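Local coordinates for protein methyltransferase (Geobacter sulfurreducens PCA, PDB 3C3P) that probably transfers a methyl group from S-adenosyl-L-methionine to an oxygen atom of its substrate, at residues A75-P89 with L106-I120. Numbering follows the deposited sequence. Where two conformers were deposited one is given.
Sequences ARAISISSRVVMIDP and LIDRVELQVGDPLGI. With EDO (1,2-ethanediol), chain I.
The guanidinium of Arg109 is sandwiched between Ile80 CA over one face and Leu106 CD2 over the other, with Ile78 O and the Asp108 carboxylate at its edges; Asp108 O lies over one face of the Arg83 guanidinium. Both arginines lie at the N-terminal end of the parallel strands 83-88 and 110-114, the latter outermost, joined through helix 91-104 as a beta-alpha-beta unit of the Rossmann-like methyltransferase fold. Arg109 NH1 donates to Ile78 O (2.9 Å) within the guanidinium plane, while NE and NH2 grip the two Asp108 oxygens side-on. The bend at chi3 (68°) turns Arg109 NE and the guanidinium toward Asp108, while CD lies 3.8 Å from Ile78 CG1. An alanine here is likely to leave Asp108 without its charge partner and Ile78 O without this donor. Farther along the strands, Glu111 N meets Val84 O and Met86 N meets Glu111 O almost straight. Ala75 CB and Leu101 of helix 91-104 pack on Val110, whereas Ile87 lies on the other face, against Pro117 and Ile120, its CG1 3.5 Å from Ile120 CG2. At the C-terminal end of strand 83-88, Asp88 OD1 accepts from Asp65 N and from O2 of an ethanediol, probably from the crystallisation liquor, the latter at 2.7 Å.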
# COMPACT_ATOMS: atom_id res chain seq x y z
N ALA A 75 -16.00 -3.23 1.08
CA ALA A 75 -17.00 -4.23 0.69
C ALA A 75 -16.78 -4.74 -0.73
O ALA A 75 -17.01 -5.90 -1.05
CB ALA A 75 -18.44 -3.67 0.84
N ARG A 76 -16.33 -3.82 -1.55
CA ARG A 76 -16.08 -4.08 -2.97
C ARG A 76 -14.88 -4.97 -3.21
O ARG A 76 -14.74 -5.58 -4.26
CB ARG A 76 -15.82 -2.76 -3.73
CG ARG A 76 -16.97 -1.76 -3.67
CD ARG A 76 -16.91 -0.73 -4.82
NE ARG A 76 -16.77 -1.44 -6.10
CZ ARG A 76 -17.08 -0.96 -7.30
NH1 ARG A 76 -17.69 0.21 -7.45
NH2 ARG A 76 -16.85 -1.73 -8.37
N ALA A 77 -14.03 -5.04 -2.18
CA ALA A 77 -12.75 -5.78 -2.24
C ALA A 77 -12.72 -7.16 -1.64
O ALA A 77 -11.71 -7.85 -1.74
CB ALA A 77 -11.65 -4.92 -1.54
N ILE A 78 -13.83 -7.58 -1.05
CA ILE A 78 -13.88 -8.89 -0.37
C ILE A 78 -14.86 -9.89 -0.95
O ILE A 78 -15.83 -9.55 -1.64
CB ILE A 78 -14.18 -8.71 1.17
CG1 ILE A 78 -15.61 -8.24 1.39
CG2 ILE A 78 -13.17 -7.74 1.85
CD1 ILE A 78 -16.08 -8.35 2.83
N SER A 79 -14.60 -11.17 -0.65
CA SER A 79 -15.50 -12.25 -1.12
C SER A 79 -16.74 -12.36 -0.28
O SER A 79 -16.88 -11.76 0.79
CB SER A 79 -14.83 -13.63 -1.13
OG SER A 79 -14.44 -14.05 0.18
N ILE A 80 -17.62 -13.20 -0.78
CA ILE A 80 -18.91 -13.48 -0.15
C ILE A 80 -18.68 -14.20 1.17
O ILE A 80 -19.51 -14.15 2.09
CB ILE A 80 -19.83 -14.33 -1.07
CG1 ILE A 80 -21.25 -14.40 -0.50
CG2 ILE A 80 -19.25 -15.73 -1.26
CD1 ILE A 80 -22.22 -15.18 -1.37
N SER A 81 -17.53 -14.86 1.27
CA SER A 81 -17.18 -15.64 2.46
C SER A 81 -16.57 -14.74 3.57
O SER A 81 -16.45 -15.14 4.73
CB SER A 81 -16.25 -16.81 2.09
OG SER A 81 -15.05 -16.36 1.48
N SER A 82 -16.25 -13.51 3.18
CA SER A 82 -15.69 -12.52 4.11
C SER A 82 -16.73 -11.51 4.54
O SER A 82 -17.85 -11.45 3.99
CB SER A 82 -14.54 -11.77 3.48
OG SER A 82 -13.58 -12.68 3.00
N ARG A 83 -16.33 -10.71 5.51
CA ARG A 83 -17.19 -9.68 6.10
C ARG A 83 -16.52 -8.38 6.47
O ARG A 83 -15.35 -8.33 6.84
CB ARG A 83 -17.83 -10.19 7.41
CG ARG A 83 -18.83 -11.34 7.27
CD ARG A 83 -20.09 -10.93 6.55
NE ARG A 83 -21.03 -12.03 6.45
CZ ARG A 83 -21.05 -12.94 5.48
NH1 ARG A 83 -20.17 -12.89 4.48
NH2 ARG A 83 -21.96 -13.90 5.49
N VAL A 84 -17.32 -7.33 6.30
CA VAL A 84 -16.98 -5.98 6.74
C VAL A 84 -18.01 -5.71 7.84
O VAL A 84 -19.23 -5.93 7.67
CB VAL A 84 -17.09 -4.86 5.69
CG1 VAL A 84 -16.81 -3.52 6.37
CG2 VAL A 84 -16.14 -5.07 4.52
N VAL A 85 -17.50 -5.31 8.99
CA VAL A 85 -18.31 -4.97 10.14
C VAL A 85 -18.13 -3.48 10.38
O VAL A 85 -17.04 -2.99 10.72
CB VAL A 85 -17.92 -5.74 11.41
CG1 VAL A 85 -18.82 -5.32 12.58
CG2 VAL A 85 -17.99 -7.26 11.19
N MSE A 86 -19.21 -2.77 10.18
CA MSE A 86 -19.26 -1.33 10.33
C MSE A 86 -20.15 -0.94 11.49
O MSE A 86 -21.30 -1.41 11.62
CB MSE A 86 -19.75 -0.74 9.00
CG MSE A 86 -19.92 0.78 8.84
SE MSE A 86 -21.33 1.69 9.85
CE MSE A 86 -21.59 3.20 8.62
N ILE A 87 -19.58 -0.10 12.35
CA ILE A 87 -20.26 0.42 13.55
C ILE A 87 -20.19 1.96 13.55
O ILE A 87 -19.15 2.56 13.31
CB ILE A 87 -19.68 -0.11 14.90
CG1 ILE A 87 -19.57 -1.64 14.93
CG2 ILE A 87 -20.51 0.36 16.09
CD1 ILE A 87 -18.27 -2.15 14.36
N ASP A 88 -21.33 2.58 13.80
CA ASP A 88 -21.40 4.04 13.84
C ASP A 88 -22.51 4.51 14.79
O ASP A 88 -23.61 3.94 14.84
CB ASP A 88 -21.56 4.60 12.41
CG ASP A 88 -21.32 6.11 12.35
OD1 ASP A 88 -20.18 6.47 11.96
OD2 ASP A 88 -22.19 6.93 12.75
N PRO A 89 -22.22 5.57 15.56
CA PRO A 89 -23.27 5.98 16.49
C PRO A 89 -24.45 6.65 15.81
O PRO A 89 -25.55 6.68 16.37
CB PRO A 89 -22.54 6.96 17.42
CG PRO A 89 -21.35 7.40 16.71
CD PRO A 89 -20.95 6.27 15.81
N LEU A 106 -24.00 -5.84 -2.17
CA LEU A 106 -22.89 -6.17 -1.24
C LEU A 106 -23.32 -6.19 0.22
O LEU A 106 -22.51 -6.46 1.10
CB LEU A 106 -21.68 -5.23 -1.45
CG LEU A 106 -21.08 -5.26 -2.86
CD1 LEU A 106 -20.01 -4.22 -3.03
CD2 LEU A 106 -20.55 -6.66 -3.20
N ILE A 107 -24.60 -5.92 0.46
CA ILE A 107 -25.14 -5.93 1.83
C ILE A 107 -25.04 -7.38 2.34
O ILE A 107 -25.13 -7.66 3.54
CB ILE A 107 -26.60 -5.37 1.90
CG1 ILE A 107 -27.03 -5.11 3.35
CG2 ILE A 107 -27.59 -6.30 1.19
CD1 ILE A 107 -26.15 -4.12 4.10
N ASP A 108 -24.81 -8.28 1.39
CA ASP A 108 -24.66 -9.73 1.65
C ASP A 108 -23.36 -10.08 2.37
O ASP A 108 -23.16 -11.20 2.86
CB ASP A 108 -24.76 -10.57 0.34
CG ASP A 108 -23.65 -10.25 -0.69
OD1 ASP A 108 -22.78 -9.40 -0.43
OD2 ASP A 108 -23.64 -10.86 -1.77
N ARG A 109 -22.47 -9.12 2.46
CA ARG A 109 -21.17 -9.37 3.12
C ARG A 109 -20.71 -8.22 3.99
O ARG A 109 -19.52 -8.03 4.27
CB ARG A 109 -20.12 -9.70 2.08
CG ARG A 109 -19.70 -8.51 1.29
CD ARG A 109 -19.05 -8.98 0.03
NE ARG A 109 -20.05 -9.62 -0.80
CZ ARG A 109 -19.80 -10.20 -1.97
NH1 ARG A 109 -18.56 -10.25 -2.43
NH2 ARG A 109 -20.80 -10.75 -2.66
N VAL A 110 -21.70 -7.44 4.41
CA VAL A 110 -21.50 -6.29 5.31
C VAL A 110 -22.51 -6.32 6.45
O VAL A 110 -23.74 -6.47 6.24
CB VAL A 110 -21.60 -4.92 4.60
CG1 VAL A 110 -21.35 -3.78 5.60
CG2 VAL A 110 -20.60 -4.83 3.47
N GLU A 111 -21.96 -6.24 7.65
CA GLU A 111 -22.73 -6.20 8.89
C GLU A 111 -22.68 -4.77 9.39
O GLU A 111 -21.60 -4.24 9.67
CB GLU A 111 -22.16 -7.15 9.95
CG GLU A 111 -22.90 -7.02 11.30
CD GLU A 111 -22.25 -7.75 12.47
OE1 GLU A 111 -21.40 -8.66 12.28
OE2 GLU A 111 -22.62 -7.40 13.61
N LEU A 112 -23.84 -4.14 9.49
CA LEU A 112 -23.92 -2.74 9.93
C LEU A 112 -24.61 -2.59 11.27
O LEU A 112 -25.69 -3.14 11.50
CB LEU A 112 -24.71 -1.93 8.89
CG LEU A 112 -24.26 -2.02 7.43
CD1 LEU A 112 -25.26 -1.37 6.48
CD2 LEU A 112 -22.93 -1.38 7.29
N GLN A 113 -23.99 -1.81 12.15
CA GLN A 113 -24.53 -1.58 13.49
C GLN A 113 -24.50 -0.14 13.94
O GLN A 113 -23.55 0.58 13.71
CB GLN A 113 -23.73 -2.36 14.56
CG GLN A 113 -23.44 -3.81 14.26
CD GLN A 113 -23.09 -4.54 15.53
OE1 GLN A 113 -23.70 -4.32 16.58
NE2 GLN A 113 -22.14 -5.47 15.43
N VAL A 114 -25.58 0.24 14.61
CA VAL A 114 -25.73 1.56 15.20
C VAL A 114 -25.32 1.34 16.64
O VAL A 114 -25.90 0.50 17.33
CB VAL A 114 -27.20 2.10 15.10
CG1 VAL A 114 -27.40 3.33 15.99
CG2 VAL A 114 -27.57 2.39 13.64
N GLY A 115 -24.29 2.05 17.09
CA GLY A 115 -23.80 1.91 18.46
C GLY A 115 -22.43 2.51 18.70
O GLY A 115 -21.92 3.27 17.89
N ASP A 116 -21.82 2.12 19.82
CA ASP A 116 -20.49 2.63 20.17
C ASP A 116 -19.44 1.93 19.32
O ASP A 116 -19.27 0.72 19.44
CB ASP A 116 -20.16 2.41 21.64
CG ASP A 116 -18.83 3.03 22.02
OD1 ASP A 116 -18.67 4.25 21.82
OD2 ASP A 116 -17.96 2.30 22.53
N PRO A 117 -18.68 2.69 18.49
CA PRO A 117 -17.72 2.01 17.62
C PRO A 117 -16.71 1.04 18.28
O PRO A 117 -16.61 -0.12 17.85
CB PRO A 117 -17.00 3.19 16.93
CG PRO A 117 -18.01 4.27 16.92
CD PRO A 117 -18.71 4.14 18.23
N LEU A 118 -16.03 1.48 19.34
CA LEU A 118 -15.00 0.64 19.99
C LEU A 118 -15.59 -0.38 20.92
O LEU A 118 -15.06 -1.48 21.05
CB LEU A 118 -13.97 1.48 20.74
CG LEU A 118 -13.05 2.28 19.83
CD1 LEU A 118 -12.06 3.00 20.69
CD2 LEU A 118 -12.35 1.37 18.83
N GLY A 119 -16.69 0.00 21.54
CA GLY A 119 -17.40 -0.89 22.46
C GLY A 119 -17.82 -2.16 21.74
O GLY A 119 -17.62 -3.27 22.24
N ILE A 120 -18.37 -1.99 20.55
CA ILE A 120 -18.83 -3.11 19.72
C ILE A 120 -17.67 -3.81 19.00
O ILE A 120 -17.63 -5.05 18.92
CB ILE A 120 -19.93 -2.63 18.73
CG1 ILE A 120 -21.18 -2.24 19.54
CG2 ILE A 120 -20.23 -3.72 17.71
CD1 ILE A 120 -22.31 -1.71 18.72
C1 EDO I . -17.18 8.45 13.37
O1 EDO I . -16.94 7.82 14.63
C2 EDO I . -18.63 8.93 13.35
O2 EDO I . -19.14 8.95 12.02